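Local atomic coordinates of hypothetical conserved protein (PDB entry 3VNP), a protein that catalyses the reversible hydration of carbon dioxide to hydrogencarbonate as a gamma-class carbonic anhydrase, a homotrimer whose active site holds magnesium or zinc. Residues I13-F18 with I31-S36; R44-P49 with I63-P68; A95-G100 with A107-G112. All coordinates share one frame; numbering follows the deposited sequence.

Contact 1: residues I13-F18 with I31-S36; sequences IAASAF and IGEETS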
ATOM      1  N   ILE A  13       9.376  13.836 -18.295  1.00 33.71           N
ATOM      2  CA  ILE A  13       8.272  14.482 -17.584  1.00 32.43           C
ATOM      3  C   ILE A  13       7.928  15.870 -18.123  1.00 31.55           C
ATOM      4  O   ILE A  13       8.809  16.706 -18.287  1.00 32.15           O
ATOM      5  CB  ILE A  13       8.610  14.647 -16.079  1.00 30.89           C
ATOM      6  CG1 ILE A  13       9.319  13.394 -15.552  1.00 30.77           C
ATOM      7  CG2 ILE A  13       7.347  14.936 -15.292  1.00 29.41           C
ATOM      8  CD1 ILE A  13       8.619  12.103 -15.850  1.00 29.74           C
ATOM      9  N   ALA A  14       6.648  16.120 -18.381  1.00 30.45           N
ATOM     10  CA  ALA A  14       6.224  17.428 -18.872  1.00 30.37           C
ATOM     11  C   ALA A  14       6.581  18.477 -17.816  1.00 31.67           C
ATOM     12  O   ALA A  14       6.737  18.150 -16.643  1.00 33.34           O
ATOM     13  CB  ALA A  14       4.731  17.431 -19.126  1.00 29.58           C
ATOM     14  N   ALA A  15       6.703  19.734 -18.222  1.00 32.12           N
ATOM     15  CA  ALA A  15       7.067  20.793 -17.281  1.00 33.28           C
ATOM     16  C   ALA A  15       5.974  21.164 -16.276  1.00 32.98           C
ATOM     17  O   ALA A  15       6.276  21.514 -15.131  1.00 32.93           O
ATOM     18  CB  ALA A  15       7.518  22.043 -18.048  1.00 32.17           C
ATOM     19  N   SER A  16       4.713  21.086 -16.696  1.00 31.83           N
ATOM     20  CA  SER A  16       3.599  21.427 -15.815  1.00 32.44           C
ATOM     21  C   SER A  16       3.198  20.272 -14.899  1.00 32.43           C
ATOM     22  O   SER A  16       2.264  20.399 -14.103  1.00 31.98           O
ATOM     23  CB  SER A  16       2.379  21.851 -16.636  1.00 32.31           C
ATOM     24  OG  SER A  16       1.828  20.741 -17.317  1.00 35.04           O
ATOM     25  N   ALA A  17       3.900  19.148 -15.010  1.00 31.43           N
ATOM     26  CA  ALA A  17       3.590  17.987 -14.181  1.00 30.83           C
ATOM     27  C   ALA A  17       4.039  18.152 -12.726  1.00 30.59           C
ATOM     28  O   ALA A  17       5.069  18.770 -12.440  1.00 29.69           O
ATOM     29  CB  ALA A  17       4.221  16.735 -14.780  1.00 29.27           C
ATOM     30  N   PHE A  18       3.243  17.599 -11.814  1.00 29.80           N
ATOM     31  CA  PHE A  18       3.538  17.638 -10.387  1.00 27.75           C
ATOM     32  C   PHE A  18       3.993  16.259  -9.901  1.00 28.57           C
ATOM     33  O   PHE A  18       3.235  15.282  -9.958  1.00 26.54           O
ATOM     34  CB  PHE A  18       2.301  18.073  -9.592  1.00 26.20           C
ATOM     35  CG  PHE A  18       2.425  17.854  -8.100  1.00 25.70           C
ATOM     36  CD1 PHE A  18       3.500  18.376  -7.390  1.00 25.60           C
ATOM     37  CD2 PHE A  18       1.458  17.141  -7.405  1.00 25.49           C
ATOM     38  CE1 PHE A  18       3.609  18.192  -6.005  1.00 24.96           C
ATOM     39  CE2 PHE A  18       1.560  16.954  -6.024  1.00 26.15           C
ATOM     40  CZ  PHE A  18       2.640  17.484  -5.325  1.00 23.77           C
ATOM     41  N   ILE A  31       5.422  11.089 -18.948  1.00 26.00           N
ATOM     42  CA  ILE A  31       4.321  11.710 -18.222  1.00 25.03           C
ATOM     43  C   ILE A  31       3.869  13.017 -18.877  1.00 26.37           C
ATOM     44  O   ILE A  31       4.678  13.910 -19.137  1.00 25.36           O
ATOM     45  CB  ILE A  31       4.714  11.950 -16.744  1.00 23.48           C
ATOM     46  CG1 ILE A  31       4.895  10.597 -16.043  1.00 23.09           C
ATOM     47  CG2 ILE A  31       3.645  12.765 -16.035  1.00 20.78           C
ATOM     48  CD1 ILE A  31       5.626  10.672 -14.716  1.00 21.24           C
ATOM     49  N   GLY A  32       2.564  13.113 -19.121  1.00 27.74           N
ATOM     50  CA  GLY A  32       1.981  14.276 -19.769  1.00 27.44           C
ATOM     51  C   GLY A  32       1.823  15.544 -18.958  1.00 30.24           C
ATOM     52  O   GLY A  32       2.163  15.609 -17.776  1.00 30.10           O
ATOM     53  N   GLU A  33       1.280  16.560 -19.622  1.00 32.56           N
ATOM     54  CA  GLU A  33       1.059  17.882 -19.044  1.00 34.78           C
ATOM     55  C   GLU A  33      -0.075  17.891 -18.013  1.00 34.88           C
ATOM     56  O   GLU A  33      -1.088  17.202 -18.163  1.00 33.78           O
ATOM     57  CB  GLU A  33       0.740  18.874 -20.176  1.00 37.50           C
ATOM     58  CG  GLU A  33       1.365  20.273 -20.062  1.00 41.23           C
ATOM     59  CD  GLU A  33       2.857  20.310 -20.396  1.00 43.99           C
ATOM     60  OE1 GLU A  33       3.256  19.791 -21.464  1.00 44.48           O
ATOM     61  OE2 GLU A  33       3.633  20.876 -19.595  1.00 46.35           O
ATOM     62  N   GLU A  34       0.111  18.678 -16.960  1.00 34.76           N
ATOM     63  CA  GLU A  34      -0.883  18.815 -15.902  1.00 34.96           C
ATOM     64  C   GLU A  34      -1.226  17.554 -15.099  1.00 33.85           C
ATOM     65  O   GLU A  34      -2.142  17.581 -14.278  1.00 32.73           O
ATOM     66  CB  GLU A  34      -2.171  19.423 -16.476  1.00 36.25           C
ATOM     67  CG  GLU A  34      -2.044  20.895 -16.854  1.00 39.75           C
ATOM     68  CD  GLU A  34      -3.315  21.463 -17.463  1.00 41.84           C
ATOM     69  OE1 GLU A  34      -3.717  20.994 -18.548  1.00 44.37           O
ATOM     70  OE2 GLU A  34      -3.913  22.379 -16.858  1.00 43.70           O
ATOM     71  N   THR A  35      -0.516  16.451 -15.316  1.00 32.19           N
ATOM     72  CA  THR A  35      -0.832  15.261 -14.542  1.00 32.37           C
ATOM     73  C   THR A  35      -0.089  15.327 -13.205  1.00 31.49           C
ATOM     74  O   THR A  35       0.982  15.931 -13.100  1.00 30.91           O
ATOM     75  CB  THR A  35      -0.467  13.952 -15.286  1.00 33.12           C
ATOM     76  OG1 THR A  35       0.929  13.676 -15.147  1.00 35.42           O
ATOM     77  CG2 THR A  35      -0.813  14.070 -16.746  1.00 32.35           C
ATOM     78  N   SER A  36      -0.675  14.726 -12.178  1.00 29.24           N
ATOM     79  CA  SER A  36      -0.074  14.739 -10.856  1.00 26.56           C
ATOM     80  C   SER A  36       0.168  13.335 -10.325  1.00 25.24           C
ATOM     81  O   SER A  36      -0.729  12.499 -10.329  1.00 25.85           O
ATOM     82  CB  SER A  36      -0.972  15.514  -9.894  1.00 24.80           C
ATOM     83  OG  SER A  36      -2.327  15.169 -10.096  1.00 23.16           O
TER
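E33 reaches back from its turn to the chain at S16, where its OE2 takes the backbone N-H of S16 at 3.1 Å. The donor comes from the anti side of the carboxylate, 26° out of its plane. A bend in the glutamate chain, chi2 75°, folds the carboxylate toward the 13-18 chain, with OE1 resting beside the methyl of A14. The hydroxyl of S16 lies near OE2 and the backbone N of E34, but its modelled place is doubtful. E33 and E34 are the middle residues of a type II turn from G32 to T35, and E34 takes the positive phi of that turn.

Backbone bonds close both ends: A14 N to I31 O at 3.1 Å, and F18 N to T35 O, also 3.1 Å. Next to the first, I13 and I31 run alongside each other, their CD1 methyls 3.5 Å apart. Beyond the second, F18 holds CG anti to its backbone N (chi1 167°), which brings the ring edge to S36, with CD2 3.8 Å from CB; W38 meets that ring edge-to-face and helix 146-170 packs against it.

These are equivalent corners of successive coils in a left-handed parallel beta-helix, stacked in parallel register. Their chemistry is divided: apolar groups and main-chain bonds join the strand ends, whereas a carboxylate accepts a main-chain N-H at the more exposed bend.

Contact 2: residues R44-P49 with I63-P68; sequences RGDVAP and ILHQSP. With MG (magnesium ion), chain E.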
ATOM      1  N   ARG A  44       8.092   2.206 -11.855  1.00 25.80           N
ATOM      2  CA  ARG A  44       9.304   1.604 -12.404  1.00 27.68           C
ATOM      3  C   ARG A  44       9.126   1.160 -13.858  1.00 27.74           C
ATOM      4  O   ARG A  44       8.404   0.210 -14.140  1.00 26.84           O
ATOM      5  CB  ARG A  44       9.756   0.403 -11.549  1.00 27.93           C
ATOM      6  CG  ARG A  44      10.504   0.779 -10.276  1.00 28.31           C
ATOM      7  CD  ARG A  44      11.400  -0.351  -9.780  1.00 26.80           C
ATOM      8  NE  ARG A  44      10.630  -1.478  -9.270  1.00 29.80           N
ATOM      9  CZ  ARG A  44      10.743  -2.726  -9.716  1.00 31.74           C
ATOM     10  NH1 ARG A  44      11.601  -3.011 -10.687  1.00 32.15           N
ATOM     11  NH2 ARG A  44       9.993  -3.690  -9.198  1.00 31.24           N
ATOM     12  N   GLY A  45       9.792   1.852 -14.778  1.00 28.88           N
ATOM     13  CA  GLY A  45       9.686   1.494 -16.184  1.00 30.98           C
ATOM     14  C   GLY A  45      10.894   0.700 -16.624  1.00 31.01           C
ATOM     15  O   GLY A  45      11.656   1.120 -17.491  1.00 30.44           O
ATOM     16  N   ASP A  46      11.074  -0.467 -16.032  1.00 31.46           N
ATOM     17  CA  ASP A  46      12.236  -1.258 -16.375  1.00 31.78           C
ATOM     18  C   ASP A  46      11.920  -2.606 -17.009  1.00 30.59           C
ATOM     19  O   ASP A  46      12.817  -3.419 -17.204  1.00 31.39           O
ATOM     20  CB  ASP A  46      13.117  -1.416 -15.131  1.00 32.42           C
ATOM     21  CG  ASP A  46      12.351  -1.975 -13.949  1.00 34.55           C
ATOM     22  OD1 ASP A  46      12.783  -1.755 -12.798  1.00 32.46           O
ATOM     23  OD2 ASP A  46      11.317  -2.640 -14.176  1.00 34.02           O
ATOM     24  N   VAL A  47      10.649  -2.839 -17.333  1.00 29.13           N
ATOM     25  CA  VAL A  47      10.240  -4.082 -17.993  1.00 29.05           C
ATOM     26  C   VAL A  47       9.648  -3.789 -19.378  1.00 28.93           C
ATOM     27  O   VAL A  47       9.998  -4.451 -20.355  1.00 29.26           O
ATOM     28  CB  VAL A  47       9.212  -4.877 -17.153  1.00 27.87           C
ATOM     29  CG1 VAL A  47       8.833  -6.162 -17.871  1.00 26.87           C
ATOM     30  CG2 VAL A  47       9.801  -5.202 -15.792  1.00 27.37           C
ATOM     31  N   ALA A  48       8.754  -2.806 -19.454  1.00 28.17           N
ATOM     32  CA  ALA A  48       8.142  -2.425 -20.726  1.00 29.33           C
ATOM     33  C   ALA A  48       7.772  -0.949 -20.690  1.00 30.63           C
ATOM     34  O   ALA A  48       7.785  -0.324 -19.635  1.00 31.83           O
ATOM     35  CB  ALA A  48       6.903  -3.276 -21.005  1.00 27.07           C
ATOM     36  N   PRO A  49       7.441  -0.372 -21.849  1.00 31.33           N
ATOM     37  CA  PRO A  49       7.065   1.040 -21.959  1.00 29.81           C
ATOM     38  C   PRO A  49       5.904   1.455 -21.061  1.00 29.25           C
ATOM     39  O   PRO A  49       4.940   0.713 -20.891  1.00 28.76           O
ATOM     40  CB  PRO A  49       6.711   1.180 -23.437  1.00 30.14           C
ATOM     41  CG  PRO A  49       7.629   0.187 -24.085  1.00 30.59           C
ATOM     42  CD  PRO A  49       7.498  -1.001 -23.180  1.00 30.83           C
ATOM     43  N   ILE A  63       1.428   1.769  -7.224  1.00 21.68           N
ATOM     44  CA  ILE A  63       2.549   1.074  -7.822  1.00 23.19           C
ATOM     45  C   ILE A  63       2.254   0.830  -9.298  1.00 23.97           C
ATOM     46  O   ILE A  63       1.256   0.191  -9.649  1.00 24.18           O
ATOM     47  CB  ILE A  63       2.804  -0.294  -7.152  1.00 23.64           C
ATOM     48  CG1 ILE A  63       2.789  -0.155  -5.628  1.00 26.39           C
ATOM     49  CG2 ILE A  63       4.144  -0.850  -7.621  1.00 23.58           C
ATOM     50  CD1 ILE A  63       3.805   0.837  -5.085  1.00 28.17           C
ATOM     51  N   LEU A  64       3.118   1.356 -10.158  1.00 24.34           N
ATOM     52  CA  LEU A  64       2.974   1.167 -11.594  1.00 23.63           C
ATOM     53  C   LEU A  64       4.168   0.372 -12.106  1.00 24.32           C
ATOM     54  O   LEU A  64       5.315   0.773 -11.916  1.00 24.97           O
ATOM     55  CB  LEU A  64       2.872   2.518 -12.312  1.00 21.91           C
ATOM     56  CG  LEU A  64       1.443   3.089 -12.374  1.00 23.98           C
ATOM     57  CD1 LEU A  64       0.881   3.244 -10.961  1.00 20.84           C
ATOM     58  CD2 LEU A  64       1.441   4.428 -13.107  1.00 23.84           C
ATOM     59  N   HIS A  65       3.894  -0.774 -12.725  1.00 24.38           N
ATOM     60  CA  HIS A  65       4.953  -1.613 -13.270  1.00 25.47           C
ATOM     61  C   HIS A  65       4.449  -2.367 -14.505  1.00 25.59           C
ATOM     62  O   HIS A  65       3.309  -2.192 -14.934  1.00 24.88           O
ATOM     63  CB  HIS A  65       5.448  -2.611 -12.216  1.00 27.12           C
ATOM     64  CG  HIS A  65       6.819  -3.149 -12.491  1.00 28.14           C
ATOM     65  ND1 HIS A  65       7.213  -4.415 -12.116  1.00 29.71           N
ATOM     66  CD2 HIS A  65       7.891  -2.591 -13.099  1.00 28.44           C
ATOM     67  CE1 HIS A  65       8.465  -4.614 -12.484  1.00 29.20           C
ATOM     68  NE2 HIS A  65       8.901  -3.523 -13.083  1.00 29.33           N
ATOM     69  N   GLN A  66       5.297  -3.214 -15.076  1.00 25.99           N
ATOM     70  CA  GLN A  66       4.902  -3.954 -16.260  1.00 27.39           C
ATOM     71  C   GLN A  66       5.459  -5.370 -16.293  1.00 27.81           C
ATOM     72  O   GLN A  66       6.418  -5.699 -15.588  1.00 28.27           O
ATOM     73  CB  GLN A  66       5.376  -3.233 -17.537  1.00 26.33           C
ATOM     74  CG  GLN A  66       5.438  -1.711 -17.478  1.00 24.33           C
ATOM     75  CD  GLN A  66       6.625  -1.218 -16.676  1.00 26.05           C
ATOM     76  OE1 GLN A  66       7.723  -1.759 -16.787  1.00 28.91           O
ATOM     77  NE2 GLN A  66       6.418  -0.181 -15.874  1.00 25.11           N
ATOM     78  N   SER A  67       4.821  -6.201 -17.112  1.00 27.90           N
ATOM     79  CA  SER A  67       5.258  -7.570 -17.353  1.00 29.15           C
ATOM     80  C   SER A  67       5.864  -7.458 -18.772  1.00 28.71           C
ATOM     81  O   SER A  67       5.522  -6.533 -19.530  1.00 26.71           O
ATOM     82  CB  SER A  67       4.067  -8.543 -17.317  1.00 28.61           C
ATOM     83  OG  SER A  67       3.057  -8.179 -18.239  1.00 29.78           O
ATOM     84  N   PRO A  68       6.766  -8.379 -19.148  1.00 27.58           N
ATOM     85  CA  PRO A  68       7.390  -8.322 -20.473  1.00 28.45           C
ATOM     86  C   PRO A  68       6.447  -8.132 -21.662  1.00 29.63           C
ATOM     87  O   PRO A  68       5.371  -8.726 -21.719  1.00 29.91           O
ATOM     88  CB  PRO A  68       8.154  -9.646 -20.549  1.00 27.57           C
ATOM     89  CG  PRO A  68       8.502  -9.915 -19.134  1.00 26.15           C
ATOM     90  CD  PRO A  68       7.212  -9.577 -18.417  1.00 26.71           C
TER
HETATM   91 MG    MG E 202       6.058  -6.301 -11.369  1.00 23.02          MG
HETATM   92  O   HOH W   1       7.692  -8.092 -11.160  1.00 34.97           O
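H65 is gripped at both ring nitrogens: ND1 binds the magnesium ion at 2.3 Å, and NE2 donates to D46 OD2 at 2.8 Å. The second bond is nearly straight, 163°, lies in the imidazole plane and uses the syn lone pair of the carboxylate, whose plane stands about perpendicular to the ring. Over one face of the imidazole lies the guanidinium of R44, with NH2 offset toward the rim and the planes 41° apart. R44 NH1 also forms a salt bridge with D46 OD1 at 2.7 Å, which probably steadies the carboxylate facing the histidine.

A second tight spot is Q66, whose side chain bends at chi2 (75°) to bring its amide against the 46-48 corner. NE2 gives a hydrogen to R44 O at 2.7 Å, while OE1 accepts from V47 N at 3.2 Å and A48 N at 3.0 Å; three bonds thus fix the rotation of this buried amide. V47 packs closely too, its CG1 on the S67-P68 peptide, 3.3 Å from P68 N, and its CG2 on the H65 ring. The contact thins at its outer rim, where the exposed prolines P49 and P68 add little and make no directional bonds.

The metal site is completed across the subunit boundary, by water, H87 of the same chain and H82 of a neighbouring subunit. That subunit also supplies D60 to R44 NH2 and Y166 to D46 OD1. This is the three-histidine interfacial site of gamma-class carbonic anhydrases; its chemistry is consistent with a second shell of carboxylate and arginine positioning a metal ligand, so that the site's geometry probably depends on trimer assembly.

Contact 3: residues A95-G100 with A107-G112; sequences ALIGMG and AEIGEG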
ATOM      1  N   ALA A  95     -11.319   7.205 -17.607  1.00 31.19           N
ATOM      2  CA  ALA A  95     -11.753   6.122 -16.737  1.00 29.83           C
ATOM      3  C   ALA A  95     -11.328   6.466 -15.312  1.00 29.69           C
ATOM      4  O   ALA A  95     -10.449   7.298 -15.103  1.00 28.90           O
ATOM      5  CB  ALA A  95     -11.127   4.805 -17.175  1.00 27.72           C
ATOM      6  N   LEU A  96     -11.968   5.844 -14.329  1.00 29.58           N
ATOM      7  CA  LEU A  96     -11.617   6.098 -12.941  1.00 29.90           C
ATOM      8  C   LEU A  96     -11.343   4.779 -12.217  1.00 29.67           C
ATOM      9  O   LEU A  96     -12.166   3.862 -12.244  1.00 30.29           O
ATOM     10  CB  LEU A  96     -12.738   6.877 -12.236  1.00 29.18           C
ATOM     11  CG  LEU A  96     -12.439   7.285 -10.789  1.00 29.39           C
ATOM     12  CD1 LEU A  96     -13.312   8.454 -10.368  1.00 27.17           C
ATOM     13  CD2 LEU A  96     -12.650   6.086  -9.879  1.00 27.82           C
ATOM     14  N   ILE A  97     -10.182   4.685 -11.576  1.00 28.27           N
ATOM     15  CA  ILE A  97      -9.814   3.474 -10.848  1.00 26.73           C
ATOM     16  C   ILE A  97      -9.951   3.693  -9.343  1.00 25.13           C
ATOM     17  O   ILE A  97      -9.195   4.454  -8.746  1.00 23.42           O
ATOM     18  CB  ILE A  97      -8.364   3.057 -11.173  1.00 26.94           C
ATOM     19  CG1 ILE A  97      -8.147   3.064 -12.697  1.00 27.65           C
ATOM     20  CG2 ILE A  97      -8.073   1.670 -10.589  1.00 26.48           C
ATOM     21  CD1 ILE A  97      -9.019   2.093 -13.491  1.00 21.28           C
ATOM     22  N   GLY A  98     -10.924   3.021  -8.736  1.00 24.62           N
ATOM     23  CA  GLY A  98     -11.147   3.168  -7.306  1.00 24.95           C
ATOM     24  C   GLY A  98      -9.953   2.791  -6.442  1.00 24.90           C
ATOM     25  O   GLY A  98      -9.240   1.830  -6.729  1.00 22.57           O
ATOM     26  N   MET A  99      -9.743   3.556  -5.376  1.00 25.22           N
ATOM     27  CA  MET A  99      -8.642   3.324  -4.447  1.00 26.39           C
ATOM     28  C   MET A  99      -8.574   1.857  -3.998  1.00 27.45           C
ATOM     29  O   MET A  99      -9.605   1.195  -3.848  1.00 28.14           O
ATOM     30  CB  MET A  99      -8.810   4.228  -3.223  1.00 25.64           C
ATOM     31  CG  MET A  99     -10.054   3.914  -2.399  1.00 27.03           C
ATOM     32  SD  MET A  99     -10.418   5.141  -1.117  1.00 32.21           S
ATOM     33  CE  MET A  99     -11.463   6.271  -2.056  1.00 28.66           C
ATOM     34  N   GLY A 100      -7.356   1.352  -3.803  1.00 26.28           N
ATOM     35  CA  GLY A 100      -7.180  -0.018  -3.354  1.00 26.24           C
ATOM     36  C   GLY A 100      -7.417  -1.117  -4.374  1.00 26.91           C
ATOM     37  O   GLY A 100      -7.412  -2.301  -4.029  1.00 28.70           O
ATOM     38  N   ALA A 107      -5.167  -6.208 -19.038  1.00 36.08           N
ATOM     39  CA  ALA A 107      -6.548  -5.896 -18.722  1.00 37.30           C
ATOM     40  C   ALA A 107      -6.801  -4.518 -19.316  1.00 37.56           C
ATOM     41  O   ALA A 107      -6.045  -3.586 -19.063  1.00 38.53           O
ATOM     42  CB  ALA A 107      -6.755  -5.859 -17.218  1.00 35.91           C
ATOM     43  N   GLU A 108      -7.847  -4.386 -20.122  1.00 38.24           N
ATOM     44  CA  GLU A 108      -8.154  -3.093 -20.718  1.00 38.65           C
ATOM     45  C   GLU A 108      -9.404  -2.487 -20.100  1.00 37.66           C
ATOM     46  O   GLU A 108     -10.473  -3.096 -20.086  1.00 38.04           O
ATOM     47  CB  GLU A 108      -8.319  -3.229 -22.229  1.00 40.94           C
ATOM     48  CG  GLU A 108      -8.821  -1.974 -22.928  1.00 44.51           C
ATOM     49  CD  GLU A 108      -8.666  -2.061 -24.435  1.00 45.98           C
ATOM     50  OE1 GLU A 108      -8.802  -3.179 -24.978  1.00 48.39           O
ATOM     51  OE2 GLU A 108      -8.417  -1.017 -25.074  1.00 46.57           O
ATOM     52  N   ILE A 109      -9.255  -1.279 -19.580  1.00 36.72           N
ATOM     53  CA  ILE A 109     -10.360  -0.591 -18.946  1.00 36.80           C
ATOM     54  C   ILE A 109     -10.900   0.494 -19.861  1.00 37.03           C
ATOM     55  O   ILE A 109     -10.277   1.535 -20.062  1.00 36.91           O
ATOM     56  CB  ILE A 109      -9.917  -0.010 -17.585  1.00 36.67           C
ATOM     57  CG1 ILE A 109      -9.605  -1.173 -16.637  1.00 34.59           C
ATOM     58  CG2 ILE A 109     -10.997   0.886 -17.004  1.00 32.83           C
ATOM     59  CD1 ILE A 109      -8.983  -0.754 -15.350  1.00 39.15           C
ATOM     60  N   GLY A 110     -12.077   0.212 -20.411  1.00 37.20           N
ATOM     61  CA  GLY A 110     -12.740   1.107 -21.333  1.00 35.99           C
ATOM     62  C   GLY A 110     -12.902   2.550 -20.925  1.00 35.56           C
ATOM     63  O   GLY A 110     -12.999   2.895 -19.751  1.00 34.87           O
ATOM     64  N   GLU A 111     -12.934   3.396 -21.941  1.00 36.91           N
ATOM     65  CA  GLU A 111     -13.097   4.830 -21.789  1.00 39.01           C
ATOM     66  C   GLU A 111     -14.275   5.179 -20.870  1.00 36.99           C
ATOM     67  O   GLU A 111     -15.366   4.624 -21.005  1.00 36.61           O
ATOM     68  CB  GLU A 111     -13.321   5.424 -23.178  1.00 42.30           C
ATOM     69  CG  GLU A 111     -13.562   6.909 -23.236  1.00 49.82           C
ATOM     70  CD  GLU A 111     -13.981   7.347 -24.627  1.00 54.17           C
ATOM     71  OE1 GLU A 111     -13.276   6.992 -25.602  1.00 55.09           O
ATOM     72  OE2 GLU A 111     -15.015   8.042 -24.746  1.00 57.85           O
ATOM     73  N   GLY A 112     -14.041   6.093 -19.933  1.00 35.31           N
ATOM     74  CA  GLY A 112     -15.091   6.524 -19.024  1.00 33.40           C
ATOM     75  C   GLY A 112     -15.601   5.504 -18.020  1.00 33.57           C
ATOM     76  O   GLY A 112     -16.597   5.757 -17.332  1.00 33.60           O
TER
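With CG1 beside the backbone N in both I97 and I109, the two isoleucines part at the next torsion: chi2 is -62° in I97, a folded branch, and 172° in I109, an extended one. Their CD1 methyls meet 3.4 Å apart, and the side chains approach at a slant. The other branch of I109 is also used. Its CG2, anti to the backbone N, stands 3.9 Å from CB of A95, so one isoleucine touches two residues on the same side of strand 96-97, while L96 between them points away.

The A95 methyl also lies 3.7 Å from the carbonyl O of G110. The backbones come nearest one residue pair further on, with CA of A95 and CA of G112 4.1 Å apart. G112 has positive phi, a backbone shape more easily taken by glycine.

Strands 96-97 and 108-109 belong to different sheets of the left-handed beta-helix; the isoleucines bridge two of its walls, while A95 meets the following coil near G112. I103, from a strand of the remaining wall, touches both isoleucines, as does I115 from the following coil. Strand hydrogen bonds run instead to neighbouring coils, as between A95 and T79 or L96 and A113. The side-chain contacts of I109 with I97 and A95 are therefore apolar, aliphatic branches that meet in the interior of the prism through shape and dispersion without directional bonds.

In the fold
The three contacts follow one another along the chain and up the coils of one left-handed beta-helix, with centres about 18 to 20 Å apart and no touching between them. Contacts 1 and 2 each join successive coils, at corners about 8 Å apart by nearest atoms; contact 3 also links two walls through the interior. Only contact 2 holds a metal ligand. S36 of contact 1 and I97 of contact 3 have side chains about 12 Å from a different magnesium ion, at the interface where H82 of this chain lies; M99, at the far end of 95-100, touches that H82 and packs on H87 of a neighbouring subunit. Contacts 1 and 3 lie on opposite sides of the chain's centre.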